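Local coordinates for variant surface glycoprotein MITAT 1.1 (Trypanosoma brucei brucei, PDB 5LY9) that forms a protective coat on the parasite surface, whose many antigenically distinct versions let the trypanosome evade the host immune response, at residues 15-20 with 165-170; 22-27 with 251-256; 99-104 with 213-218; 230-235 with 241-246. One frame throughout, in Å; residues are numbered along the deposited sequence.

Interaction 1 of 4, residues 15-20 with 165-170; sequences CKLTTE and TGYPNL
The phenol ring of Tyr167 has Leu17 CD1 at its edge, in the plane of the ring and 3.9 Å from Tyr167 CD2. The other methyl, Leu17 CD2, comes in obliquely, 3.8 Å from the same Tyr167 CD2. Both methyls of the isopropyl fork thus come nearest to CD2 and CE2 of the ring. Tyr167 and Trp246 also meet edge-to-face, and Tyr167 OH is hydrogen-bonded to Trp246 O, which fixes the far end of the ring.

In the second flat group, the amide of Asn169, ND2 is the atom nearest the lysine tip: Lys16 NZ stands 3.7 Å from Asn169 ND2. No hydrogen bond joins these two nitrogens. Asn169 ND2 is hydrogen-bonded instead to Glu161, whose side chain Lys16 also touches and whose charge probably eases the approach. A bend at chi3 (73°) turns the end of the otherwise extended lysine chain.

Leu17 leaves the helix with CG anti to its backbone N (chi1 176°), and Leu17 CD2 also reaches Leu170 CD1 at 4.3 Å. Tyr167 and Leu170 are the first and last residues of a type I beta turn, closed by a weak 3.4 Å bond from Leu170 N to Tyr167 O, so the turn brings both to one leucine. The 182 Å² buried in this way pack a loop against helix 8-21, whose Cys15 is disulfide-bonded to Cys145: a loop-on-helix contact within the elongated, helix-rich N-terminal domain of an A-type variant surface glycoprotein.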
loop_
_atom_site.group_PDB
_atom_site.type_symbol
_atom_site.label_atom_id
_atom_site.label_comp_id
_atom_site.label_asym_id
_atom_site.label_seq_id
_atom_site.Cartn_x
_atom_site.Cartn_y
_atom_site.Cartn_z
ATOM N N CYS A 15 -15.530 19.257 -4.658
ATOM C CA CYS A 15 -15.101 19.406 -3.229
ATOM C C CYS A 15 -15.492 18.180 -2.365
ATOM O O CYS A 15 -14.718 17.670 -1.602
ATOM C CB CYS A 15 -15.662 20.645 -2.583
ATOM S SG CYS A 15 -14.976 22.175 -3.264
ATOM N N LYS A 16 -16.704 17.673 -2.551
ATOM C CA LYS A 16 -17.146 16.466 -1.848
ATOM C C LYS A 16 -16.281 15.284 -2.221
ATOM O O LYS A 16 -15.907 14.500 -1.348
ATOM C CB LYS A 16 -18.635 16.167 -2.160
ATOM C CG LYS A 16 -19.599 17.161 -1.532
ATOM C CD LYS A 16 -21.001 17.003 -2.143
ATOM C CE LYS A 16 -21.765 15.819 -1.761
ATOM N NZ LYS A 16 -23.222 15.830 -2.196
ATOM N N LEU A 17 -15.966 15.149 -3.489
ATOM C CA LEU A 17 -15.161 14.014 -3.936
ATOM C C LEU A 17 -13.764 14.113 -3.388
ATOM O O LEU A 17 -13.248 13.099 -2.885
ATOM C CB LEU A 17 -15.157 13.920 -5.446
ATOM C CG LEU A 17 -14.290 12.835 -6.115
ATOM C CD1 LEU A 17 -14.733 11.433 -5.651
ATOM C CD2 LEU A 17 -14.295 12.931 -7.651
ATOM N N THR A 18 -13.120 15.304 -3.493
ATOM C CA THR A 18 -11.781 15.396 -2.959
ATOM C C THR A 18 -11.742 15.099 -1.441
ATOM O O THR A 18 -10.823 14.432 -0.962
ATOM C CB THR A 18 -11.037 16.706 -3.389
ATOM O OG1 THR A 18 -9.664 16.562 -3.024
ATOM C CG2 THR A 18 -11.582 17.829 -2.667
ATOM N N THR A 19 -12.763 15.565 -0.698
ATOM C CA THR A 19 -12.914 15.220 0.717
ATOM C C THR A 19 -13.005 13.694 0.933
ATOM O O THR A 19 -12.321 13.153 1.781
ATOM C CB THR A 19 -14.143 15.959 1.297
ATOM O OG1 THR A 19 -13.973 17.392 1.081
ATOM C CG2 THR A 19 -14.295 15.644 2.738
ATOM N N GLU A 20 -13.804 13.034 0.149
ATOM C CA GLU A 20 -13.939 11.587 0.282
ATOM C C GLU A 20 -12.612 10.880 -0.034
ATOM O O GLU A 20 -12.143 10.017 0.737
ATOM C CB GLU A 20 -15.057 11.025 -0.596
ATOM C CG GLU A 20 -15.176 9.493 -0.524
ATOM C CD GLU A 20 -16.544 8.979 -0.910
ATOM O OE1 GLU A 20 -17.572 9.396 -0.241
ATOM O OE2 GLU A 20 -16.578 8.248 -1.940
ATOM N N THR A 165 -20.958 2.085 -8.730
ATOM C CA THR A 165 -21.458 2.445 -10.017
ATOM C C THR A 165 -20.635 3.514 -10.696
ATOM O O THR A 165 -20.426 3.484 -11.908
ATOM C CB THR A 165 -22.943 2.873 -9.863
ATOM O OG1 THR A 165 -23.665 1.712 -9.357
ATOM C CG2 THR A 165 -23.498 3.259 -11.220
ATOM N N GLY A 166 -20.191 4.485 -9.905
ATOM C CA GLY A 166 -19.456 5.593 -10.462
ATOM C C GLY A 166 -19.385 6.778 -9.518
ATOM O O GLY A 166 -19.252 6.605 -8.352
ATOM N N TYR A 167 -19.452 7.955 -10.070
ATOM C CA TYR A 167 -19.390 9.210 -9.328
ATOM C C TYR A 167 -20.743 9.906 -9.420
ATOM O O TYR A 167 -20.990 10.761 -10.301
ATOM C CB TYR A 167 -18.302 10.120 -9.914
ATOM C CG TYR A 167 -16.929 9.486 -9.969
ATOM C CD1 TYR A 167 -16.562 8.635 -11.037
ATOM C CD2 TYR A 167 -15.989 9.750 -8.982
ATOM C CE1 TYR A 167 -15.227 8.121 -11.074
ATOM C CE2 TYR A 167 -14.720 9.292 -9.036
ATOM C CZ TYR A 167 -14.353 8.462 -10.059
ATOM O OH TYR A 167 -13.058 7.985 -10.031
ATOM N N PRO A 168 -21.645 9.540 -8.525
ATOM C CA PRO A 168 -23.082 9.884 -8.784
ATOM C C PRO A 168 -23.417 11.356 -8.659
ATOM O O PRO A 168 -24.388 11.805 -9.284
ATOM C CB PRO A 168 -23.833 9.110 -7.693
ATOM C CG PRO A 168 -22.803 8.855 -6.661
ATOM C CD PRO A 168 -21.528 8.602 -7.404
ATOM N N ASN A 169 -22.622 12.103 -7.898
ATOM C CA ASN A 169 -22.933 13.520 -7.670
ATOM C C ASN A 169 -22.277 14.474 -8.645
ATOM O O ASN A 169 -22.630 15.675 -8.664
ATOM C CB ASN A 169 -22.677 13.883 -6.215
ATOM C CG ASN A 169 -23.569 13.115 -5.287
ATOM O OD1 ASN A 169 -24.756 12.951 -5.566
ATOM N ND2 ASN A 169 -23.034 12.671 -4.159
ATOM N N LEU A 170 -21.303 14.005 -9.446
ATOM C CA LEU A 170 -20.730 14.840 -10.480
ATOM C C LEU A 170 -21.699 15.114 -11.560
ATOM O O LEU A 170 -22.368 14.206 -12.102
ATOM C CB LEU A 170 -19.467 14.205 -11.102
ATOM C CG LEU A 170 -18.286 13.982 -10.150
ATOM C CD1 LEU A 170 -17.015 13.706 -10.936
ATOM C CD2 LEU A 170 -17.999 14.947 -9.061
#

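Interaction 2 of 4, residues 22-27 with 251-256; sequences SKVSGE and EARNRE
Val24 and Arg253 bring the two backbones to 8.7 Å between their CA atoms, where helix 24-55 passes the C-terminal part of helix 244-254. Helix 24-55 is one of the long helices of the A-type VSG N-terminal domain, and the shorter helix ends here: Arg255 is the first residue to leave helical angles, although Arg255 N still bonds to Glu251 O at 2.9 Å.

The methyl Val24 CG2 lies over one face of the Arg253 guanidinium, 3.9 Å from Arg253 NH2 and 4.2 Å from Arg253 NE. Arg253 gets there because its chain runs extended from CG to NE, starting from a chi1 of -154° that sets CG across from the backbone nitrogen. While the methyl covers this face, the nitrogens find polar partners: Arg253 NH1 forms a salt bridge with Glu20, and Arg253 NH2 a hydrogen bond with the carbonyl oxygen of Thr158. The guanidinium is thus buried but well paired.

The other valine branch, Val24 CG1, comes to 4.3 Å from Glu256 OE2, an oxygen hydrogen-bonded to Ser94 OG. Two like charges come close here, with Glu27 OE1 and Glu256 OE1 4.6 Å apart. Their repulsion is probably offset by Arg159, whose NH2 forms a salt bridge with each of these two oxygens.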
loop_
_atom_site.group_PDB
_atom_site.type_symbol
_atom_site.label_atom_id
_atom_site.label_comp_id
_atom_site.label_asym_id
_atom_site.label_seq_id
_atom_site.Cartn_x
_atom_site.Cartn_y
_atom_site.Cartn_z
ATOM N N SER A 22 -9.673 11.865 0.165
ATOM C CA SER A 22 -8.633 12.183 1.124
ATOM C C SER A 22 -8.438 11.052 2.142
ATOM O O SER A 22 -7.332 10.906 2.625
ATOM C CB SER A 22 -8.954 13.525 1.840
ATOM O OG SER A 22 -9.948 13.288 2.773
ATOM N N LYS A 23 -9.446 10.209 2.383
ATOM C CA LYS A 23 -9.344 9.139 3.370
ATOM C C LYS A 23 -9.068 7.781 2.803
ATOM O O LYS A 23 -8.872 6.848 3.571
ATOM C CB LYS A 23 -10.589 9.050 4.265
ATOM C CG LYS A 23 -10.765 10.232 5.195
ATOM C CD LYS A 23 -11.816 9.960 6.291
ATOM C CE LYS A 23 -11.715 11.018 7.386
ATOM N NZ LYS A 23 -12.789 10.661 8.380
ATOM N N VAL A 24 -9.021 7.646 1.487
ATOM C CA VAL A 24 -8.834 6.331 0.901
ATOM C C VAL A 24 -7.523 5.673 1.337
ATOM O O VAL A 24 -7.524 4.496 1.660
ATOM C CB VAL A 24 -9.000 6.353 -0.662
ATOM C CG1 VAL A 24 -8.555 5.030 -1.288
ATOM C CG2 VAL A 24 -10.442 6.697 -1.020
ATOM N N SER A 25 -6.413 6.399 1.366
ATOM C CA SER A 25 -5.101 5.856 1.761
ATOM C C SER A 25 -5.153 5.271 3.132
ATOM O O SER A 25 -4.693 4.128 3.392
ATOM C CB SER A 25 -3.982 6.876 1.627
ATOM O OG SER A 25 -3.951 7.257 0.248
ATOM N N GLY A 26 -5.706 6.068 4.054
ATOM C CA GLY A 26 -5.927 5.637 5.417
ATOM C C GLY A 26 -6.841 4.448 5.596
ATOM O O GLY A 26 -6.613 3.580 6.461
ATOM N N GLU A 27 -7.854 4.377 4.754
ATOM C CA GLU A 27 -8.717 3.213 4.787
ATOM C C GLU A 27 -7.980 2.013 4.253
ATOM O O GLU A 27 -8.133 0.941 4.836
ATOM C CB GLU A 27 -10.067 3.426 4.070
ATOM C CG GLU A 27 -10.824 2.120 3.943
ATOM C CD GLU A 27 -12.324 2.227 3.718
ATOM O OE1 GLU A 27 -12.856 1.270 3.063
ATOM O OE2 GLU A 27 -12.998 3.126 4.334
ATOM N N GLU A 251 -12.321 1.702 -10.602
ATOM C CA GLU A 251 -12.033 0.260 -10.684
ATOM C C GLU A 251 -11.171 -0.187 -9.515
ATOM O O GLU A 251 -11.467 -1.215 -8.879
ATOM C CB GLU A 251 -11.361 -0.066 -11.994
ATOM C CG GLU A 251 -11.065 -1.540 -12.132
ATOM C CD GLU A 251 -10.607 -1.936 -13.515
ATOM O OE1 GLU A 251 -11.503 -2.091 -14.409
ATOM O OE2 GLU A 251 -9.383 -2.039 -13.705
ATOM N N ALA A 252 -10.143 0.586 -9.153
ATOM C CA ALA A 252 -9.301 0.162 -8.056
ATOM C C ALA A 252 -10.103 0.129 -6.760
ATOM O O ALA A 252 -9.912 -0.744 -5.923
ATOM C CB ALA A 252 -8.127 1.100 -7.908
ATOM N N ARG A 253 -10.989 1.103 -6.571
ATOM C CA ARG A 253 -11.773 1.056 -5.363
ATOM C C ARG A 253 -12.639 -0.197 -5.310
ATOM O O ARG A 253 -12.741 -0.874 -4.270
ATOM C CB ARG A 253 -12.603 2.347 -5.197
ATOM C CG ARG A 253 -12.906 2.590 -3.715
ATOM C CD ARG A 253 -13.727 3.782 -3.444
ATOM N NE ARG A 253 -13.606 4.166 -2.038
ATOM C CZ ARG A 253 -14.336 5.117 -1.474
ATOM N NH1 ARG A 253 -15.300 5.789 -2.187
ATOM N NH2 ARG A 253 -14.061 5.455 -0.189
ATOM N N ASN A 254 -13.260 -0.515 -6.437
ATOM C CA ASN A 254 -14.114 -1.702 -6.463
ATOM C C ASN A 254 -13.321 -2.960 -6.235
ATOM O O ASN A 254 -13.907 -3.945 -5.689
ATOM C CB ASN A 254 -14.807 -1.800 -7.799
ATOM C CG ASN A 254 -15.990 -0.927 -7.880
ATOM O OD1 ASN A 254 -16.570 -0.568 -6.842
ATOM N ND2 ASN A 254 -16.379 -0.560 -9.113
ATOM N N ARG A 255 -12.059 -2.989 -6.633
ATOM C CA ARG A 255 -11.220 -4.216 -6.506
ATOM C C ARG A 255 -10.380 -4.360 -5.251
ATOM O O ARG A 255 -9.594 -5.333 -5.146
ATOM C CB ARG A 255 -10.360 -4.417 -7.777
ATOM C CG ARG A 255 -11.363 -4.653 -8.879
ATOM C CD ARG A 255 -10.834 -4.819 -10.251
ATOM N NE ARG A 255 -11.981 -4.993 -11.169
ATOM C CZ ARG A 255 -11.850 -5.348 -12.440
ATOM N NH1 ARG A 255 -10.651 -5.633 -12.947
ATOM N NH2 ARG A 255 -12.922 -5.444 -13.192
ATOM N N GLU A 256 -10.645 -3.528 -4.245
ATOM C CA GLU A 256 -9.870 -3.568 -3.010
ATOM C C GLU A 256 -10.064 -4.920 -2.340
ATOM O O GLU A 256 -11.216 -5.398 -2.119
ATOM C CB GLU A 256 -10.355 -2.521 -2.035
ATOM C CG GLU A 256 -10.039 -1.126 -2.493
ATOM C CD GLU A 256 -10.765 -0.017 -1.733
ATOM O OE1 GLU A 256 -11.724 -0.319 -1.060
ATOM O OE2 GLU A 256 -10.353 1.182 -1.868
#

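Interaction 3 of 4, residues 99-104 with 213-218; sequences AYLKGS and VLAGYM
Ala215 and Ser104 point their CB atoms at each other across the contact, and Ala215 CB comes to 4.2 Å from Ser104 CB. Leu101, about one helical turn earlier, has a CB that points past the loop, but its branched end reaches it, and Leu101 CD1 touches the same Ala215 CB at 4.4 Å. The single methyl of Ala215 therefore meets a serine CB and a leucine methyl on one side of helix 62-114, and the contact is apolar although one of its members is a serine.

The methyl is presented by the tight connection of a beta hairpin between strands 211-213 and 218-220. Val213 N bonds to Met218 O at 2.8 Å and Met218 N to Val213 O at 3.1 Å, and Tyr217 and Met218 together face Val213, a classic beta bulge. Leu214 and Ala215 both have positive phi (53° and 50°), left-handed angles that fold the chain back, and Tyr217 N closes on Leu214 O at 3.1 Å.

The polar end of Ser104 turns to the dimer partner, its OG hydrogen-bonded to Gly103 O of the second subunit, while Gly103 O here is hydrogen-bonded to Ser104 OG of that subunit; the two bonds form a reciprocal pair between equivalent helices. Glu107 of the second subunit takes the backbone N atoms of Leu214 and Ala215, one with each carboxylate oxygen, placing the hairpin connection at the subunit interface.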
loop_
_atom_site.group_PDB
_atom_site.type_symbol
_atom_site.label_atom_id
_atom_site.label_comp_id
_atom_site.label_asym_id
_atom_site.label_seq_id
_atom_site.Cartn_x
_atom_site.Cartn_y
_atom_site.Cartn_z
ATOM N N ALA A 99 -5.207 9.012 -4.706
ATOM C CA ALA A 99 -4.336 10.119 -4.477
ATOM C C ALA A 99 -3.985 10.830 -5.777
ATOM O O ALA A 99 -3.952 12.048 -5.842
ATOM C CB ALA A 99 -3.102 9.651 -3.752
ATOM N N TYR A 100 -3.789 10.068 -6.866
ATOM C CA TYR A 100 -3.442 10.693 -8.150
ATOM C C TYR A 100 -4.578 11.558 -8.684
ATOM O O TYR A 100 -4.378 12.715 -9.090
ATOM C CB TYR A 100 -3.105 9.574 -9.154
ATOM C CG TYR A 100 -2.658 10.060 -10.516
ATOM C CD1 TYR A 100 -1.604 10.998 -10.685
ATOM C CD2 TYR A 100 -3.302 9.613 -11.654
ATOM C CE1 TYR A 100 -1.200 11.394 -11.918
ATOM C CE2 TYR A 100 -2.889 10.011 -12.933
ATOM C CZ TYR A 100 -1.849 10.927 -13.065
ATOM O OH TYR A 100 -1.472 11.350 -14.314
ATOM N N LEU A 101 -5.786 10.994 -8.700
ATOM C CA LEU A 101 -6.987 11.732 -9.096
ATOM C C LEU A 101 -7.209 12.957 -8.194
ATOM O O LEU A 101 -7.449 14.087 -8.720
ATOM C CB LEU A 101 -8.199 10.796 -9.133
ATOM C CG LEU A 101 -9.488 11.518 -9.436
ATOM C CD1 LEU A 101 -9.438 12.110 -10.804
ATOM C CD2 LEU A 101 -10.656 10.519 -9.308
ATOM N N LYS A 102 -7.033 12.799 -6.878
ATOM C CA LYS A 102 -7.177 13.909 -5.945
ATOM C C LYS A 102 -6.190 15.010 -6.228
ATOM O O LYS A 102 -6.522 16.234 -6.161
ATOM C CB LYS A 102 -7.019 13.402 -4.541
ATOM C CG LYS A 102 -7.164 14.481 -3.531
ATOM C CD LYS A 102 -7.315 13.951 -2.148
ATOM C CE LYS A 102 -6.900 14.894 -1.037
ATOM N NZ LYS A 102 -7.570 16.247 -1.081
ATOM N N GLY A 103 -4.960 14.626 -6.627
ATOM C CA GLY A 103 -3.943 15.666 -6.925
ATOM C C GLY A 103 -4.326 16.511 -8.089
ATOM O O GLY A 103 -4.108 17.738 -8.098
ATOM N N SER A 104 -4.932 15.924 -9.119
ATOM C CA SER A 104 -5.352 16.708 -10.234
ATOM C C SER A 104 -6.572 17.577 -9.923
ATOM O O SER A 104 -6.606 18.772 -10.310
ATOM C CB SER A 104 -5.739 15.843 -11.461
ATOM O OG SER A 104 -4.566 15.009 -11.847
ATOM N N VAL A 213 -9.280 19.049 -19.170
ATOM C CA VAL A 213 -8.730 19.390 -17.848
ATOM C C VAL A 213 -9.462 18.553 -16.794
ATOM O O VAL A 213 -10.346 17.760 -17.120
ATOM C CB VAL A 213 -8.778 20.890 -17.574
ATOM C CG1 VAL A 213 -7.961 21.644 -18.621
ATOM C CG2 VAL A 213 -10.214 21.411 -17.499
ATOM N N LEU A 214 -9.085 18.713 -15.533
ATOM C CA LEU A 214 -9.627 17.892 -14.446
ATOM C C LEU A 214 -9.464 16.413 -14.817
ATOM O O LEU A 214 -10.443 15.606 -14.726
ATOM C CB LEU A 214 -11.066 18.271 -14.096
ATOM C CG LEU A 214 -11.191 19.511 -13.186
ATOM C CD1 LEU A 214 -12.530 20.176 -13.307
ATOM C CD2 LEU A 214 -10.888 19.202 -11.723
ATOM N N ALA A 215 -8.269 16.062 -15.315
ATOM C CA ALA A 215 -7.958 14.671 -15.736
ATOM C C ALA A 215 -9.000 14.058 -16.677
ATOM O O ALA A 215 -9.310 12.876 -16.643
ATOM C CB ALA A 215 -7.743 13.819 -14.492
ATOM N N GLY A 216 -9.494 14.881 -17.588
ATOM C CA GLY A 216 -10.418 14.431 -18.620
ATOM C C GLY A 216 -11.895 14.676 -18.347
ATOM O O GLY A 216 -12.730 14.429 -19.201
ATOM N N TYR A 217 -12.265 15.106 -17.162
ATOM C CA TYR A 217 -13.656 15.318 -16.848
ATOM C C TYR A 217 -14.233 16.508 -17.588
ATOM O O TYR A 217 -15.400 16.464 -18.077
ATOM C CB TYR A 217 -13.801 15.540 -15.322
ATOM C CG TYR A 217 -15.114 15.975 -14.812
ATOM C CD1 TYR A 217 -16.292 15.342 -15.196
ATOM C CD2 TYR A 217 -15.197 16.971 -13.882
ATOM C CE1 TYR A 217 -17.514 15.764 -14.691
ATOM C CE2 TYR A 217 -16.404 17.398 -13.379
ATOM C CZ TYR A 217 -17.571 16.766 -13.710
ATOM O OH TYR A 217 -18.803 17.198 -13.224
ATOM N N MET A 218 -13.436 17.576 -17.681
ATOM C CA MET A 218 -13.904 18.864 -18.190
ATOM C C MET A 218 -13.264 19.161 -19.529
ATOM O O MET A 218 -12.071 18.987 -19.689
ATOM C CB MET A 218 -13.633 20.031 -17.224
ATOM C CG MET A 218 -14.005 21.400 -17.812
ATOM S SD MET A 218 -13.582 22.758 -16.662
ATOM C CE MET A 218 -15.011 22.655 -15.816
#

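Interaction 4 of 4, residues 230-235 with 241-246; sequences ANMQAM and ATAPAW
Met232 runs from the loop to Trp246, and its chain can be traced atom by atom. CB starts it toward the tryptophan side. The next atom, Met232 CG, packs against the ring of Tyr217, a residue of the hairpin connection. A bend at chi2 (-51°) then carries the sulfur above the indole: Met232 SD is 5.2 Å from the centroid of the five-membered ring of Trp246 and 20° off its normal, a long Met-aromatic contact. A second bend, at chi3 (-73°), brings the terminal methyl in closer than the sulfur. Met232 CE stands 3.3 Å above the indole plane, offset toward the rim, and touches Trp246 CB at 3.4 Å, a tight fit. The same Met232 CE rests on Ala243 CB at 3.9 Å, so the methyl touches both the tryptophan and the residue at the N-cap position of helix 244-254.

Met235 adds a second bent chain: Met235 CE reaches Trp246 C at 3.7 Å and Trp246 CB at 4.2 Å, packing on the backbone and CB of the tryptophan. Around Met232 the loop is shaped by an Asx turn, in which Asn231 OD1 accepts from Gln233 N at 3.0 Å; Met232 is its middle residue.

The indole is fixed from outside, with Trp246 NE1 hydrogen-bonded to the carbonyl oxygen of Leu214. Since that polar atom is paired there, Met232 meets the tryptophan through methyl and sulfur and Met235 through its methyl, and the contact depends on shape and dispersion, with a modest sulfur-aromatic contribution.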
loop_
_atom_site.group_PDB
_atom_site.type_symbol
_atom_site.label_atom_id
_atom_site.label_comp_id
_atom_site.label_asym_id
_atom_site.label_seq_id
_atom_site.Cartn_x
_atom_site.Cartn_y
_atom_site.Cartn_z
ATOM N N ALA A 230 -18.202 15.751 -18.407
ATOM C CA ALA A 230 -18.450 14.448 -18.901
ATOM C C ALA A 230 -19.356 13.725 -17.918
ATOM O O ALA A 230 -19.407 14.057 -16.782
ATOM C CB ALA A 230 -17.132 13.679 -19.042
ATOM N N ASN A 231 -20.023 12.673 -18.400
ATOM C CA ASN A 231 -20.839 11.861 -17.521
ATOM C C ASN A 231 -20.021 10.764 -16.850
ATOM O O ASN A 231 -19.627 9.774 -17.492
ATOM C CB ASN A 231 -21.994 11.319 -18.319
ATOM C CG ASN A 231 -23.004 10.623 -17.460
ATOM O OD1 ASN A 231 -22.712 10.194 -16.338
ATOM N ND2 ASN A 231 -24.208 10.426 -18.029
ATOM N N MET A 232 -19.810 10.960 -15.551
ATOM C CA MET A 232 -18.976 10.091 -14.720
ATOM C C MET A 232 -19.869 9.241 -13.798
ATOM O O MET A 232 -19.349 8.516 -12.978
ATOM C CB MET A 232 -18.020 10.904 -13.845
ATOM C CG MET A 232 -17.232 11.953 -14.594
ATOM S SD MET A 232 -16.363 11.360 -16.078
ATOM C CE MET A 232 -15.094 10.469 -15.288
ATOM N N GLN A 233 -21.194 9.372 -13.905
ATOM C CA GLN A 233 -22.116 8.719 -12.994
ATOM C C GLN A 233 -22.123 7.216 -13.274
ATOM O O GLN A 233 -22.144 6.483 -12.364
ATOM C CB GLN A 233 -23.513 9.363 -13.061
ATOM C CG GLN A 233 -23.457 10.852 -12.719
ATOM C CD GLN A 233 -24.804 11.532 -12.812
ATOM O OE1 GLN A 233 -25.778 10.925 -13.218
ATOM N NE2 GLN A 233 -24.843 12.798 -12.548
ATOM N N ALA A 234 -22.130 6.805 -14.521
ATOM C CA ALA A 234 -22.218 5.387 -14.926
ATOM C C ALA A 234 -20.855 5.062 -15.517
ATOM O O ALA A 234 -20.634 5.223 -16.725
ATOM C CB ALA A 234 -23.297 5.247 -16.009
ATOM N N MET A 235 -19.915 4.739 -14.677
ATOM C CA MET A 235 -18.556 4.453 -15.178
ATOM C C MET A 235 -18.520 3.123 -15.966
ATOM O O MET A 235 -19.270 2.197 -15.675
ATOM C CB MET A 235 -17.620 4.398 -13.996
ATOM C CG MET A 235 -17.383 5.761 -13.334
ATOM S SD MET A 235 -16.567 6.944 -14.425
ATOM C CE MET A 235 -14.953 6.175 -14.652
ATOM N N ALA A 241 -10.384 5.249 -21.900
ATOM C CA ALA A 241 -9.846 6.076 -22.990
ATOM C C ALA A 241 -10.022 7.511 -22.662
ATOM O O ALA A 241 -9.091 8.256 -22.829
ATOM C CB ALA A 241 -10.552 5.788 -24.305
ATOM N N THR A 242 -11.225 7.918 -22.240
ATOM C CA THR A 242 -11.533 9.359 -22.097
ATOM C C THR A 242 -11.146 10.026 -20.781
ATOM O O THR A 242 -10.971 11.265 -20.724
ATOM C CB THR A 242 -13.013 9.619 -22.336
ATOM O OG1 THR A 242 -13.852 8.858 -21.445
ATOM C CG2 THR A 242 -13.407 9.200 -23.854
ATOM N N ALA A 243 -11.003 9.221 -19.720
ATOM C CA ALA A 243 -10.800 9.780 -18.404
ATOM C C ALA A 243 -10.071 8.731 -17.578
ATOM O O ALA A 243 -10.590 8.251 -16.592
ATOM C CB ALA A 243 -12.141 10.170 -17.804
ATOM N N PRO A 244 -8.868 8.325 -18.030
ATOM C CA PRO A 244 -8.237 7.156 -17.376
ATOM C C PRO A 244 -8.077 7.301 -15.873
ATOM O O PRO A 244 -8.232 6.299 -15.199
ATOM C CB PRO A 244 -6.866 6.998 -18.064
ATOM C CG PRO A 244 -6.679 8.262 -18.749
ATOM C CD PRO A 244 -8.016 8.830 -19.131
ATOM N N ALA A 245 -7.641 8.436 -15.346
ATOM C CA ALA A 245 -7.471 8.515 -13.892
ATOM C C ALA A 245 -8.774 8.269 -13.133
ATOM O O ALA A 245 -8.751 7.722 -12.011
ATOM C CB ALA A 245 -6.856 9.832 -13.465
ATOM N N TRP A 246 -9.910 8.694 -13.716
ATOM C CA TRP A 246 -11.231 8.500 -13.116
ATOM C C TRP A 246 -11.651 7.043 -13.192
ATOM O O TRP A 246 -12.123 6.502 -12.220
ATOM C CB TRP A 246 -12.273 9.360 -13.810
ATOM C CG TRP A 246 -11.982 10.819 -13.677
ATOM C CD1 TRP A 246 -11.159 11.587 -14.440
ATOM C CD2 TRP A 246 -12.600 11.713 -12.760
ATOM N NE1 TRP A 246 -11.231 12.895 -14.056
ATOM C CE2 TRP A 246 -12.119 13.007 -13.033
ATOM C CE3 TRP A 246 -13.503 11.553 -11.727
ATOM C CZ2 TRP A 246 -12.524 14.135 -12.268
ATOM C CZ3 TRP A 246 -13.884 12.657 -10.984
ATOM C CH2 TRP A 246 -13.410 13.911 -11.249
#

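How the interactions relate
Interactions 1, 3 and 4 form a tight cluster, their centres 11 to 12 Å apart, while the centre of interaction 2 lies 13 to 17 Å from each of theirs and nearer the centre of the chain. Trp246 of interaction 4 ties the cluster together through hydrogen bonds to both interaction 1 and interaction 3. Interactions 2 and 4 share helix 244-254 without touching, and a salt bridge between Glu20 and Arg253 joins interactions 1 and 2. Along the chain, interactions 3 and 4 are nested within the loop closed by interaction 2, and interaction 1 crosses both 2 and 3. Distant sequence is thus gathered round the helices of one domain.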